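Local coordinates for flavin reductase domain protein, FMN-binding (PDB 3HMZ) that binds flavin mononucleotide and probably acts as an NAD(P)-linked oxidoreductase, at residues A[119-124]-A[156-161]; A[161-164]-A[168-171]. All coordinates share one frame; numbering follows the deposited sequence. Where two conformers were deposited one is given.

Contact 1. Residues A[119-124]-A[156-161]; sequences AGHDLP and GAWADT
On the antiparallel sheet of the FMN-binding split barrel, the loop 119-124 meets strand 149-160 near its C-terminal end, where A119, H121 and W158 touch. The case illustrates how one large aromatic side chain can tie an irregular loop to a sheet, between these two segments through van der Waals contact. W158 carries its indole with CG anti to the carbonyl carbon (chi1 -51°), which lays the six-membered ring back along its own strand, one face against the backbone C of G156 at the rim; a side chain at G156 would collide with CH2. The indole's far corner is left to meet the loop. H121 comes from the opposite direction, and its NE2 reaches the indole edge, near the ring plane, 3.7 Å from W158 CH2. The rings meet obliquely, the H121 plane at 77° to the indole and its centroid 5.8 Å from that of the six-membered ring. F125, M118 and I14 also pack against W158. An alanine in place of W158 would probably leave A119 and H121 without their partner on the strand and open a gap beneath the loop. The A119 methyl comes closest, CB lying 3.6 Å from W158 CZ2.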
ATOM      1  N   ALA A 119      -5.375  -8.836 -24.460  1.00 32.00           N
ATOM      2  CA  ALA A 119      -4.206  -8.260 -25.161  1.00 32.83           C
ATOM      3  C   ALA A 119      -3.104  -9.256 -25.613  1.00 33.19           C
ATOM      4  O   ALA A 119      -1.925  -8.902 -25.577  1.00 35.61           O
ATOM      5  CB  ALA A 119      -3.624  -7.121 -24.287  1.00 33.49           C
ATOM      6  N   GLY A 120      -3.475 -10.472 -26.029  1.00 32.61           N
ATOM      7  CA  GLY A 120      -2.512 -11.534 -26.417  1.00 32.55           C
ATOM      8  C   GLY A 120      -1.548 -12.105 -25.348  1.00 33.14           C
ATOM      9  O   GLY A 120      -0.649 -12.882 -25.677  1.00 37.94           O
ATOM     10  N   HIS A 121      -1.731 -11.751 -24.078  1.00 30.23           N
ATOM     11  CA  HIS A 121      -0.907 -12.245 -22.971  1.00 27.24           C
ATOM     12  C   HIS A 121      -1.293 -13.683 -22.652  1.00 25.76           C
ATOM     13  O   HIS A 121      -2.468 -14.055 -22.778  1.00 29.07           O
ATOM     14  CB  HIS A 121      -1.177 -11.372 -21.719  1.00 26.25           C
ATOM     15  CG  HIS A 121      -0.689  -9.966 -21.866  1.00 26.69           C
ATOM     16  ND1 HIS A 121       0.641  -9.647 -21.737  1.00 28.80           N
ATOM     17  CD2 HIS A 121      -1.317  -8.820 -22.215  1.00 27.90           C
ATOM     18  CE1 HIS A 121       0.803  -8.350 -21.947  1.00 28.63           C
ATOM     19  NE2 HIS A 121      -0.366  -7.828 -22.263  1.00 27.03           N
ATOM     20  N   ASP A 122      -0.348 -14.479 -22.192  1.00 26.09           N
ATOM     21  CA  ASP A 122      -0.633 -15.834 -21.773  1.00 25.76           C
ATOM     22  C   ASP A 122      -0.857 -15.780 -20.277  1.00 23.66           C
ATOM     23  O   ASP A 122      -0.162 -16.418 -19.487  1.00 25.62           O
ATOM     24  CB  ASP A 122       0.531 -16.751 -22.150  1.00 28.17           C
ATOM     25  CG  ASP A 122       0.209 -18.214 -21.951  1.00 30.28           C
ATOM     26  OD1 ASP A 122      -0.984 -18.603 -21.958  1.00 30.99           O
ATOM     27  OD2 ASP A 122       1.179 -18.984 -21.773  1.00 34.66           O
ATOM     28  N   LEU A 123      -1.873 -14.992 -19.899  1.00 21.96           N
ATOM     29  CA  LEU A 123      -2.173 -14.714 -18.517  1.00 19.98           C
ATOM     30  C   LEU A 123      -3.653 -14.747 -18.194  1.00 18.18           C
ATOM     31  O   LEU A 123      -4.461 -14.376 -19.023  1.00 19.17           O
ATOM     32  CB  LEU A 123      -1.678 -13.302 -18.130  1.00 19.82           C
ATOM     33  CG  LEU A 123      -0.164 -13.116 -17.984  1.00 20.69           C
ATOM     34  CD1 LEU A 123       0.256 -11.646 -17.973  1.00 20.32           C
ATOM     35  CD2 LEU A 123       0.349 -13.911 -16.798  1.00 21.42           C
ATOM     36  N   PRO A 124      -3.978 -15.137 -16.953  1.00 17.96           N
ATOM     37  CA  PRO A 124      -5.361 -15.084 -16.485  1.00 18.23           C
ATOM     38  C   PRO A 124      -5.662 -13.746 -15.804  1.00 17.70           C
ATOM     39  O   PRO A 124      -4.889 -13.304 -14.940  1.00 19.42           O
ATOM     40  CB  PRO A 124      -5.414 -16.203 -15.455  1.00 19.05           C
ATOM     41  CG  PRO A 124      -4.020 -16.249 -14.873  1.00 19.19           C
ATOM     42  CD  PRO A 124      -3.103 -15.747 -15.929  1.00 18.35           C
ATOM     43  N   GLY A 156       1.424  -3.566 -19.166  1.00 17.61           N
ATOM     44  CA  GLY A 156       0.134  -3.232 -19.690  1.00 17.64           C
ATOM     45  C   GLY A 156      -0.798  -2.948 -18.530  1.00 15.46           C
ATOM     46  O   GLY A 156      -0.606  -3.520 -17.444  1.00 17.70           O
ATOM     47  N   ALA A 157      -1.763  -2.046 -18.747  1.00 15.80           N
ATOM     48  CA  ALA A 157      -2.715  -1.676 -17.706  1.00 15.67           C
ATOM     49  C   ALA A 157      -4.046  -1.345 -18.328  1.00 14.67           C
ATOM     50  O   ALA A 157      -4.100  -0.757 -19.429  1.00 15.82           O
ATOM     51  CB  ALA A 157      -2.164  -0.517 -16.888  1.00 16.87           C
ATOM     52  N   TRP A 158      -5.132  -1.727 -17.640  1.00 15.03           N
ATOM     53  CA  TRP A 158      -6.501  -1.527 -18.122  1.00 15.20           C
ATOM     54  C   TRP A 158      -7.403  -1.306 -16.924  1.00 14.44           C
ATOM     55  O   TRP A 158      -7.078  -1.712 -15.816  1.00 16.48           O
ATOM     56  CB  TRP A 158      -7.012  -2.766 -18.907  1.00 15.59           C
ATOM     57  CG  TRP A 158      -6.091  -3.226 -19.985  1.00 16.00           C
ATOM     58  CD1 TRP A 158      -6.142  -2.878 -21.307  1.00 17.74           C
ATOM     59  CD2 TRP A 158      -4.932  -4.054 -19.840  1.00 15.79           C
ATOM     60  NE1 TRP A 158      -5.140  -3.480 -22.009  1.00 17.93           N
ATOM     61  CE2 TRP A 158      -4.377  -4.222 -21.142  1.00 17.13           C
ATOM     62  CE3 TRP A 158      -4.337  -4.713 -18.767  1.00 16.01           C
ATOM     63  CZ2 TRP A 158      -3.235  -5.007 -21.368  1.00 17.36           C
ATOM     64  CZ3 TRP A 158      -3.213  -5.517 -19.004  1.00 16.10           C
ATOM     65  CH2 TRP A 158      -2.669  -5.643 -20.301  1.00 16.48           C
ATOM     66  N   ALA A 159      -8.541  -0.677 -17.143  1.00 14.47           N
ATOM     67  CA  ALA A 159      -9.508  -0.479 -16.091  1.00 14.95           C
ATOM     68  C   ALA A 159     -10.914  -0.298 -16.599  1.00 15.14           C
ATOM     69  O   ALA A 159     -11.135   0.122 -17.745  1.00 16.29           O
ATOM     70  CB  ALA A 159      -9.081   0.746 -15.197  1.00 15.19           C
ATOM     71  N   ASP A 160     -11.854  -0.579 -15.704  1.00 15.63           N
ATOM     72  CA  ASP A 160     -13.286  -0.339 -15.924  1.00 16.32           C
ATOM     73  C   ASP A 160     -13.495   1.170 -15.923  1.00 14.88           C
ATOM     74  O   ASP A 160     -13.323   1.818 -14.881  1.00 15.88           O
ATOM     75  CB  ASP A 160     -14.048  -1.047 -14.797  1.00 17.60           C
ATOM     76  CG  ASP A 160     -15.501  -0.795 -14.789  1.00 19.99           C
ATOM     77  OD1 ASP A 160     -16.018   0.066 -15.517  1.00 19.80           O
ATOM     78  OD2 ASP A 160     -16.135  -1.511 -13.976  1.00 25.47           O
ATOM     79  N   THR A 161     -13.948   1.701 -17.057  1.00 16.46           N
ATOM     80  CA  THR A 161     -14.091   3.136 -17.197  1.00 17.50           C
ATOM     81  C   THR A 161     -15.151   3.764 -16.315  1.00 17.64           C
ATOM     82  O   THR A 161     -15.152   4.975 -16.167  1.00 20.23           O
ATOM     83  CB  THR A 161     -14.365   3.543 -18.645  1.00 18.32           C
ATOM     84  OG1 THR A 161     -15.574   2.928 -19.106  1.00 19.67           O
ATOM     85  CG2 THR A 161     -13.166   3.152 -19.571  1.00 19.69           C
TER

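Contact 2. Residues A[161-164]-A[168-171]; sequences TQVF and HWHF
V163 and F164 meet W169, H170 and F171 across a short antiparallel hairpin, an example of how a two-stranded element can be fastened by one backbone bond and a cluster of rings. Ahead of them, the CB of Q162 points away from 168-171, and its OE1 accepts a hydrogen bond from K178. V163 follows with the one hydrogen bond between the segments: its O accepts from H170 N at 2.7 Å, with an N-H...O angle of 149° and the donor tilted out of the carbonyl plane. In one of its two conformers CG2, anti to the backbone N, lies in plane at the edge of the W169 indole and packs 3.5 Å from F171 CD1. F164 then forms a non-hydrogen-bonded pair with W169. With CG anti to its own N (chi1 -175°), the F164 ring sends its edge into the indole face, CD2 standing 3.5 Å from W169 CD2, in an edge-to-face pair with planes at 75°. F164 CB adds a CH-pi contact over the six-membered ring, while H168 O sits over one face of the phenyl. F171 CZ lies over the opposite indole face, so W169 is sandwiched. W169 NE1 bonds to R24 O, and H28 meets both W169 and F171. The hairpin follows strand 149-160 across the turn at 161-163, and Y190 on strand 188-197 of the second subunit meets F171 edge-to-face and packs on W169.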
ATOM      1  N   THR A 161     -13.948   1.701 -17.057  1.00 16.46           N
ATOM      2  CA  THR A 161     -14.091   3.136 -17.197  1.00 17.50           C
ATOM      3  C   THR A 161     -15.151   3.764 -16.315  1.00 17.64           C
ATOM      4  O   THR A 161     -15.152   4.975 -16.167  1.00 20.23           O
ATOM      5  CB  THR A 161     -14.365   3.543 -18.645  1.00 18.32           C
ATOM      6  OG1 THR A 161     -15.574   2.928 -19.106  1.00 19.67           O
ATOM      7  CG2 THR A 161     -13.166   3.152 -19.571  1.00 19.69           C
ATOM      8  N   GLN A 162     -16.074   2.977 -15.778  1.00 19.45           N
ATOM      9  CA  GLN A 162     -17.023   3.554 -14.808  1.00 20.79           C
ATOM     10  C   GLN A 162     -16.345   3.943 -13.481  1.00 21.13           C
ATOM     11  O   GLN A 162     -16.841   4.853 -12.781  1.00 22.97           O
ATOM     12  CB  GLN A 162     -18.136   2.586 -14.495  1.00 22.99           C
ATOM     13  CG  GLN A 162     -19.270   3.269 -13.742  1.00 26.09           C
ATOM     14  CD  GLN A 162     -20.481   2.404 -13.590  1.00 28.33           C
ATOM     15  OE1 GLN A 162     -20.380   1.189 -13.402  1.00 28.11           O
ATOM     16  NE2 GLN A 162     -21.680   3.053 -13.649  1.00 30.66           N
ATOM     17  N   VAL A 163     -15.224   3.284 -13.160  1.00 17.53           N
ATOM     18  CA  VAL A 163     -14.592   3.597 -11.873  0.50 17.22           C
ATOM     19  C   VAL A 163     -13.212   4.227 -12.006  1.00 16.64           C
ATOM     20  O   VAL A 163     -12.823   4.941 -11.124  1.00 17.01           O
ATOM     21  CB  VAL A 163     -14.648   2.397 -10.942  0.50 16.23           C
ATOM     22  CG1 VAL A 163     -13.774   1.307 -11.478  0.50 14.80           C
ATOM     23  CG2 VAL A 163     -14.280   2.770  -9.529  0.50 16.60           C
ATOM     24  N   PHE A 164     -12.502   4.037 -13.133  1.00 16.85           N
ATOM     25  CA  PHE A 164     -11.231   4.704 -13.378  1.00 15.65           C
ATOM     26  C   PHE A 164     -11.198   5.091 -14.842  1.00 16.11           C
ATOM     27  O   PHE A 164     -11.384   4.249 -15.728  1.00 16.69           O
ATOM     28  CB  PHE A 164     -10.053   3.793 -13.054  1.00 16.75           C
ATOM     29  CG  PHE A 164      -8.708   4.467 -13.173  1.00 15.76           C
ATOM     30  CD1 PHE A 164      -8.050   4.558 -14.391  1.00 16.07           C
ATOM     31  CD2 PHE A 164      -8.100   5.018 -12.067  1.00 16.82           C
ATOM     32  CE1 PHE A 164      -6.801   5.174 -14.475  1.00 16.89           C
ATOM     33  CE2 PHE A 164      -6.871   5.606 -12.131  1.00 17.29           C
ATOM     34  CZ  PHE A 164      -6.209   5.692 -13.335  1.00 15.58           C
ATOM     35  N   HIS A 168      -7.728   8.935 -13.581  1.00 18.77           N
ATOM     36  CA  HIS A 168      -8.231   9.146 -12.225  1.00 19.61           C
ATOM     37  C   HIS A 168      -9.326   8.173 -11.834  1.00 18.24           C
ATOM     38  O   HIS A 168     -10.128   7.740 -12.654  1.00 17.91           O
ATOM     39  CB  HIS A 168      -8.787  10.562 -12.063  1.00 21.63           C
ATOM     40  CG  HIS A 168      -7.770  11.631 -12.328  1.00 22.48           C
ATOM     41  ND1 HIS A 168      -6.954  12.135 -11.345  1.00 24.16           N
ATOM     42  CD2 HIS A 168      -7.368  12.207 -13.486  1.00 23.73           C
ATOM     43  CE1 HIS A 168      -6.120  13.018 -11.881  1.00 24.53           C
ATOM     44  NE2 HIS A 168      -6.349  13.079 -13.186  1.00 24.68           N
ATOM     45  N   TRP A 169      -9.339   7.857 -10.552  1.00 17.95           N
ATOM     46  CA  TRP A 169     -10.403   7.095  -9.960  1.00 17.18           C
ATOM     47  C   TRP A 169     -11.614   7.992  -9.816  1.00 17.89           C
ATOM     48  O   TRP A 169     -11.471   9.221  -9.637  1.00 18.82           O
ATOM     49  CB  TRP A 169     -10.013   6.549  -8.579  1.00 16.80           C
ATOM     50  CG  TRP A 169      -9.032   5.440  -8.632  1.00 15.18           C
ATOM     51  CD1 TRP A 169      -7.714   5.524  -8.426  1.00 16.43           C
ATOM     52  CD2 TRP A 169      -9.311   4.062  -8.933  1.00 14.66           C
ATOM     53  NE1 TRP A 169      -7.122   4.281  -8.516  1.00 15.76           N
ATOM     54  CE2 TRP A 169      -8.081   3.365  -8.870  1.00 15.20           C
ATOM     55  CE3 TRP A 169     -10.466   3.360  -9.271  1.00 15.19           C
ATOM     56  CZ2 TRP A 169      -7.985   1.998  -9.076  1.00 15.05           C
ATOM     57  CZ3 TRP A 169     -10.363   1.984  -9.502  1.00 15.76           C
ATOM     58  CH2 TRP A 169      -9.132   1.327  -9.379  1.00 15.34           C
ATOM     59  N   HIS A 170     -12.787   7.369  -9.860  1.00 17.81           N
ATOM     60  CA  HIS A 170     -14.071   8.070  -9.733  1.00 20.02           C
ATOM     61  C   HIS A 170     -14.979   7.292  -8.798  1.00 20.62           C
ATOM     62  O   HIS A 170     -16.127   7.066  -9.090  1.00 21.72           O
ATOM     63  CB  HIS A 170     -14.674   8.273 -11.118  1.00 21.07           C
ATOM     64  CG  HIS A 170     -13.916   9.246 -11.954  1.00 23.74           C
ATOM     65  ND1 HIS A 170     -14.017  10.603 -11.752  1.00 27.30           N
ATOM     66  CD2 HIS A 170     -13.026   9.074 -12.953  1.00 25.85           C
ATOM     67  CE1 HIS A 170     -13.222  11.224 -12.602  1.00 28.09           C
ATOM     68  NE2 HIS A 170     -12.592  10.316 -13.322  1.00 27.43           N
ATOM     69  N   PHE A 171     -14.432   6.890  -7.639  1.00 20.97           N
ATOM     70  CA  PHE A 171     -15.243   6.098  -6.684  1.00 21.14           C
ATOM     71  C   PHE A 171     -16.517   6.823  -6.223  1.00 24.81           C
ATOM     72  O   PHE A 171     -17.563   6.173  -5.977  1.00 25.16           O
ATOM     73  CB  PHE A 171     -14.409   5.703  -5.464  1.00 21.31           C
ATOM     74  CG  PHE A 171     -13.303   4.782  -5.764  1.00 19.86           C
ATOM     75  CD1 PHE A 171     -13.562   3.475  -6.191  1.00 19.37           C
ATOM     76  CD2 PHE A 171     -11.974   5.151  -5.542  1.00 19.68           C
ATOM     77  CE1 PHE A 171     -12.504   2.602  -6.417  1.00 18.88           C
ATOM     78  CE2 PHE A 171     -10.956   4.276  -5.766  1.00 18.10           C
ATOM     79  CZ  PHE A 171     -11.212   3.002  -6.197  1.00 18.88           C
TER

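In the fold
Contacts 1 and 2 follow one another along the chain: T161 closes the segment 156-161 and opens 161-164, so the strand that meets the loop 119-124 near its C-terminal end leads through a short turn into the small hairpin. Their centres are about 17 Å apart, yet they touch where A159 CB packs 3.9 Å from F164 CB. Contact 1 is a surface patch about 11 Å from the centre of the chain, whereas contact 2, about 16 Å out, is partly buried and reaches the second subunit. Both lie away from the flavin mononucleotide site. K178 connects their polar groups, pairing with D160 of the strand and Q162 of the turn.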